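3-oxoacyl-(acyl-carrier protein) synthase II (Thermus thermophilus, PDB 1J3N) probably catalyses the decarboxylative condensation of an acyl group with malonyl-acyl-carrier protein in fatty acid elongation, as a homodimer. Local coordinates at residues L68-V72 with G107-T111; V313-K317 with E372-F377. One frame throughout, in Å; residues are numbered along the deposited sequence.

Contact 1: L68-V72 with G107-T111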
loop_
_atom_site.group_PDB
_atom_site.type_symbol
_atom_site.label_atom_id
_atom_site.label_comp_id
_atom_site.label_asym_id
_atom_site.label_seq_id
_atom_site.Cartn_x
_atom_site.Cartn_y
_atom_site.Cartn_z
ATOM N N LEU A 68 -11.370 -11.288 -13.088
ATOM C CA LEU A 68 -10.125 -10.559 -12.883
ATOM C C LEU A 68 -10.204 -9.189 -13.519
ATOM O O LEU A 68 -10.476 -9.069 -14.714
ATOM C CB LEU A 68 -8.945 -11.306 -13.505
ATOM C CG LEU A 68 -8.478 -12.606 -12.864
ATOM C CD1 LEU A 68 -7.241 -13.110 -13.587
ATOM C CD2 LEU A 68 -8.164 -12.361 -11.409
ATOM N N ASP A 69 -9.972 -8.155 -12.722
ATOM C CA ASP A 69 -10.003 -6.798 -13.237
ATOM C C ASP A 69 -8.765 -6.620 -14.103
ATOM O O ASP A 69 -7.757 -7.297 -13.904
ATOM C CB ASP A 69 -9.991 -5.789 -12.083
ATOM C CG ASP A 69 -10.082 -4.355 -12.560
ATOM O OD1 ASP A 69 -9.059 -3.821 -13.057
ATOM O OD2 ASP A 69 -11.179 -3.762 -12.446
ATOM N N ARG A 70 -8.843 -5.710 -15.068
ATOM C CA ARG A 70 -7.716 -5.454 -15.953
ATOM C C ARG A 70 -6.394 -5.201 -15.204
ATOM O O ARG A 70 -5.336 -5.633 -15.662
ATOM C CB ARG A 70 -8.042 -4.263 -16.867
ATOM C CG ARG A 70 -7.100 -4.087 -18.044
ATOM C CD ARG A 70 -7.496 -2.880 -18.895
ATOM N NE ARG A 70 -8.666 -3.125 -19.737
ATOM C CZ ARG A 70 -8.630 -3.730 -20.923
ATOM N NH1 ARG A 70 -7.478 -4.161 -21.422
ATOM N NH2 ARG A 70 -9.746 -3.896 -21.617
ATOM N N PHE A 71 -6.422 -4.521 -14.058
ATOM C CA PHE A 71 -5.146 -4.261 -13.379
ATOM C C PHE A 71 -4.507 -5.529 -12.839
ATOM O O PHE A 71 -3.278 -5.642 -12.782
ATOM C CB PHE A 71 -5.286 -3.196 -12.277
ATOM C CG PHE A 71 -5.723 -3.723 -10.929
ATOM C CD1 PHE A 71 -7.057 -4.023 -10.675
ATOM C CD2 PHE A 71 -4.797 -3.863 -9.897
ATOM C CE1 PHE A 71 -7.465 -4.451 -9.414
ATOM C CE2 PHE A 71 -5.190 -4.292 -8.630
ATOM C CZ PHE A 71 -6.532 -4.585 -8.386
ATOM N N VAL A 72 -5.337 -6.487 -12.451
ATOM C CA VAL A 72 -4.823 -7.754 -11.956
ATOM C C VAL A 72 -4.392 -8.578 -13.177
ATOM O O VAL A 72 -3.411 -9.317 -13.122
ATOM C CB VAL A 72 -5.893 -8.511 -11.128
ATOM C CG1 VAL A 72 -5.467 -9.958 -10.912
ATOM C CG2 VAL A 72 -6.079 -7.819 -9.761
ATOM N N GLY A 107 -6.206 0.660 -8.600
ATOM C CA GLY A 107 -6.816 -0.652 -8.469
ATOM C C GLY A 107 -7.832 -0.934 -9.563
ATOM O O GLY A 107 -7.641 -0.527 -10.703
ATOM N N GLY A 108 -8.925 -1.605 -9.211
ATOM C CA GLY A 108 -9.939 -1.961 -10.194
ATOM C C GLY A 108 -10.854 -0.864 -10.703
ATOM O O GLY A 108 -12.056 -0.874 -10.435
ATOM N N MET A 109 -10.292 0.063 -11.466
ATOM C CA MET A 109 -11.044 1.180 -12.026
ATOM C C MET A 109 -12.256 0.749 -12.875
ATOM O O MET A 109 -13.346 1.297 -12.722
ATOM C CB MET A 109 -10.102 2.051 -12.862
ATOM C CG MET A 109 -10.641 3.435 -13.207
ATOM S SD MET A 109 -10.974 4.461 -11.755
ATOM C CE MET A 109 -12.656 4.958 -12.117
ATOM N N GLU A 110 -12.077 -0.221 -13.771
ATOM C CA GLU A 110 -13.194 -0.672 -14.601
ATOM C C GLU A 110 -14.285 -1.303 -13.743
ATOM O O GLU A 110 -15.477 -1.085 -13.972
ATOM C CB GLU A 110 -12.736 -1.688 -15.654
ATOM C CG GLU A 110 -11.756 -1.158 -16.691
ATOM C CD GLU A 110 -11.583 -2.112 -17.872
ATOM O OE1 GLU A 110 -11.675 -3.349 -17.688
ATOM O OE2 GLU A 110 -11.346 -1.622 -18.988
ATOM N N THR A 111 -13.868 -2.081 -12.747
ATOM C CA THR A 111 -14.803 -2.744 -11.848
ATOM C C THR A 111 -15.599 -1.714 -11.059
ATOM O O THR A 111 -16.800 -1.879 -10.826
ATOM C CB THR A 111 -14.058 -3.691 -10.870
ATOM O OG1 THR A 111 -13.463 -4.763 -11.610
ATOM C CG2 THR A 111 -15.023 -4.269 -9.836
HETATM O O HOH W 1 -11.522 -5.281 -15.817
HETATM O O HOH W 2 -11.838 -4.843 -19.869
#
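The N-terminal ends of helices 70-86 and 109-122 meet at Asp-69, the N-cap residue of the first helix, whose carboxylate also binds Thr-111 in the first turn of the second. The two oxygens divide the work. OD1 of Asp-69 takes the capping bond from Phe-71 N at 2.9 Å through its anti lone pair, while OD2 faces the other segment and accepts twice. The hydroxyl OG1 of Thr-111 donates to the anti lone pair of Asp-69 OD2 at 2.6 Å, and Thr-111 N reaches the same oxygen at 3.2 Å, nearly along its C-O axis. With CG anti to the backbone N (chi1 -178°), Asp-69 extends across to Thr-111, and three N-H or O-H donors then fix the carboxylate's rotation. Both helix dipoles would probably stabilise its negative charge. This pairing lies in the N-terminal half of the thiolase-type fold. Gly-108 is the N-cap of helix 109-122 and the centre of an inverse gamma turn; its CA lies 3.1 Å from Asp-69 OD2, so the carboxylate packs directly against the turn's backbone. Beside it, CA of Gly-107 sits 3.8 Å from the centroid of the Phe-71 ring, only 3° off the ring normal, a CH-pi contact over one face. Val-72 CG2 lies over the opposite face. Toward the more exposed side, Arg-70 NE gives Glu-110 OE2 a salt-bridged hydrogen bond of 3.2 Å with an N-H...O angle of 163°. OE2 is in the guanidinium plane, but NE approaches from above the carboxylate plane, the two planes being almost perpendicular. Glu-110 OE1 instead receives two waters, one at 2.7 Å linking it to Arg-70 N and the other reaching Arg-70 NH2 weakly; Arg-70 NH1 is held by Tyr-74.

Contact 2: V313-K317 with E372-F377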
loop_
_atom_site.group_PDB
_atom_site.type_symbol
_atom_site.label_atom_id
_atom_site.label_comp_id
_atom_site.label_asym_id
_atom_site.label_seq_id
_atom_site.Cartn_x
_atom_site.Cartn_y
_atom_site.Cartn_z
ATOM N N VAL A 313 14.377 19.096 -12.337
ATOM C CA VAL A 313 15.659 19.625 -12.797
ATOM C C VAL A 313 16.335 20.454 -11.699
ATOM O O VAL A 313 17.524 20.293 -11.438
ATOM C CB VAL A 313 15.471 20.487 -14.067
ATOM C CG1 VAL A 313 16.792 21.140 -14.455
ATOM C CG2 VAL A 313 14.950 19.616 -15.209
ATOM N N LEU A 314 15.579 21.336 -11.052
ATOM C CA LEU A 314 16.129 22.157 -9.978
ATOM C C LEU A 314 16.648 21.267 -8.853
ATOM O O LEU A 314 17.655 21.582 -8.218
ATOM C CB LEU A 314 15.065 23.104 -9.420
ATOM C CG LEU A 314 14.632 24.272 -10.316
ATOM C CD1 LEU A 314 13.509 25.032 -9.648
ATOM C CD2 LEU A 314 15.820 25.191 -10.580
ATOM N N ALA A 315 15.955 20.155 -8.615
ATOM C CA ALA A 315 16.345 19.210 -7.573
ATOM C C ALA A 315 17.611 18.456 -7.976
ATOM O O ALA A 315 18.451 18.118 -7.131
ATOM C CB ALA A 315 15.209 18.221 -7.315
ATOM N N ILE A 316 17.738 18.175 -9.270
ATOM C CA ILE A 316 18.911 17.468 -9.766
ATOM C C ILE A 316 20.124 18.388 -9.664
ATOM O O ILE A 316 21.164 17.993 -9.138
ATOM C CB ILE A 316 18.706 17.004 -11.229
ATOM C CG1 ILE A 316 17.802 15.766 -11.248
ATOM C CG2 ILE A 316 20.045 16.713 -11.895
ATOM C CD1 ILE A 316 17.525 15.230 -12.626
ATOM N N LYS A 317 19.983 19.616 -10.152
ATOM C CA LYS A 317 21.077 20.582 -10.096
ATOM C C LYS A 317 21.493 20.826 -8.652
ATOM O O LYS A 317 22.657 21.095 -8.369
ATOM C CB LYS A 317 20.654 21.910 -10.736
ATOM C CG LYS A 317 20.417 21.845 -12.236
ATOM C CD LYS A 317 19.884 23.175 -12.763
ATOM C CE LYS A 317 19.661 23.124 -14.264
ATOM N NZ LYS A 317 19.080 24.396 -14.790
ATOM N N GLU A 372 15.818 26.992 -19.740
ATOM C CA GLU A 372 15.937 27.145 -18.295
ATOM C C GLU A 372 16.387 25.837 -17.637
ATOM O O GLU A 372 16.927 25.843 -16.529
ATOM C CB GLU A 372 14.598 27.586 -17.701
ATOM C CG GLU A 372 14.595 27.653 -16.181
ATOM C CD GLU A 372 13.208 27.868 -15.609
ATOM O OE1 GLU A 372 12.762 29.033 -15.515
ATOM O OE2 GLU A 372 12.559 26.859 -15.264
ATOM N N LEU A 373 16.159 24.721 -18.326
ATOM C CA LEU A 373 16.532 23.396 -17.826
ATOM C C LEU A 373 17.730 22.888 -18.634
ATOM O O LEU A 373 17.577 22.058 -19.529
ATOM C CB LEU A 373 15.348 22.435 -17.991
ATOM C CG LEU A 373 13.977 22.968 -17.553
ATOM C CD1 LEU A 373 12.889 21.982 -17.946
ATOM C CD2 LEU A 373 13.974 23.204 -16.051
ATOM N N ASP A 374 18.919 23.379 -18.306
ATOM C CA ASP A 374 20.130 23.008 -19.034
ATOM C C ASP A 374 20.770 21.672 -18.667
ATOM O O ASP A 374 21.896 21.624 -18.167
ATOM C CB ASP A 374 21.174 24.122 -18.901
ATOM C CG ASP A 374 21.621 24.332 -17.468
ATOM O OD1 ASP A 374 20.747 24.556 -16.604
ATOM O OD2 ASP A 374 22.843 24.274 -17.207
ATOM N N LEU A 375 20.052 20.585 -18.920
ATOM C CA LEU A 375 20.577 19.258 -18.643
ATOM C C LEU A 375 20.554 18.478 -19.946
ATOM O O LEU A 375 19.805 18.812 -20.863
ATOM C CB LEU A 375 19.727 18.539 -17.593
ATOM C CG LEU A 375 19.772 19.075 -16.159
ATOM C CD1 LEU A 375 18.889 18.212 -15.265
ATOM C CD2 LEU A 375 21.208 19.061 -15.650
ATOM N N ASP A 376 21.384 17.446 -20.030
ATOM C CA ASP A 376 21.440 16.620 -21.227
ATOM C C ASP A 376 20.277 15.628 -21.162
ATOM O O ASP A 376 20.346 14.642 -20.433
ATOM C CB ASP A 376 22.772 15.864 -21.278
ATOM C CG ASP A 376 22.950 15.084 -22.562
ATOM O OD1 ASP A 376 21.950 14.869 -23.277
ATOM O OD2 ASP A 376 24.089 14.674 -22.855
ATOM N N PHE A 377 19.222 15.888 -21.937
ATOM C CA PHE A 377 18.041 15.028 -21.942
ATOM C C PHE A 377 18.021 13.899 -22.977
ATOM O O PHE A 377 16.971 13.303 -23.236
ATOM C CB PHE A 377 16.784 15.891 -22.072
ATOM C CG PHE A 377 16.563 16.804 -20.899
ATOM C CD1 PHE A 377 16.392 16.278 -19.615
ATOM C CD2 PHE A 377 16.556 18.186 -21.065
ATOM C CE1 PHE A 377 16.221 17.119 -18.513
ATOM C CE2 PHE A 377 16.385 19.039 -19.968
ATOM C CZ PHE A 377 16.218 18.503 -18.689
#
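Apolar packing with a charged border joins Val-313, Ile-316 and Lys-317 of helix 306-324 to the irregular loop between strands 359-360 and 382-383. Val-313 is wedged among three loop side chains. Its CB meets Leu-373 CD2 at 3.7 Å, its CG1 meets Leu-375 CD1 at 3.7 Å, and its CG2 approaches the edge of the Phe-377 ring at CZ, 3.9 Å away. CG1 stands anti to the backbone N (chi1 175°), a setting that splits the two methyls between Leu-375 and Phe-377. One turn on, Ile-316 CG2 touches the same Leu-375 CD1 at 3.9 Å from another direction. At the border, the extended Lys-317 chain brings NZ to Asp-374 OD1 in a salt bridge; the modelled 2.5 Å is very short, and the exact length is doubtful. Lys-317 NZ also makes a weak bond of 3.1 Å to Glu-372 O. Asp-374 is the centre of an inverse gamma turn, and the Glu-372 side chain forms a salt bridge with Arg-310 of helix 306-324. Asp-376 hydrogen-bonds through its backbone to Val-329, so the loop bridges helix 306-324 and strand 328-330 within the alpha/beta layers of the thiolase-type fold's C-terminal half.

Overall arrangement
Contact 1 and contact 2 lie on opposite sides of the chain's centre; their centres lie about 17 and 22 Å, respectively, from the centre of the chain and about 37 Å from each other. Their nearest atoms are about 28 Å apart, so neither touches the other. Along the chain they follow in series: contact 1 ties helix ends in the N-terminal half, and contact 2 packs a helix against a loop in the C-terminal half. They also differ toward the dimer: Met-109 of contact 1 packs on Trp-112 of the second subunit, whereas no other chain reaches contact 2. Condensing enzymes of this class work through a Cys-His-His set; neither contact contains a cysteine or histidine.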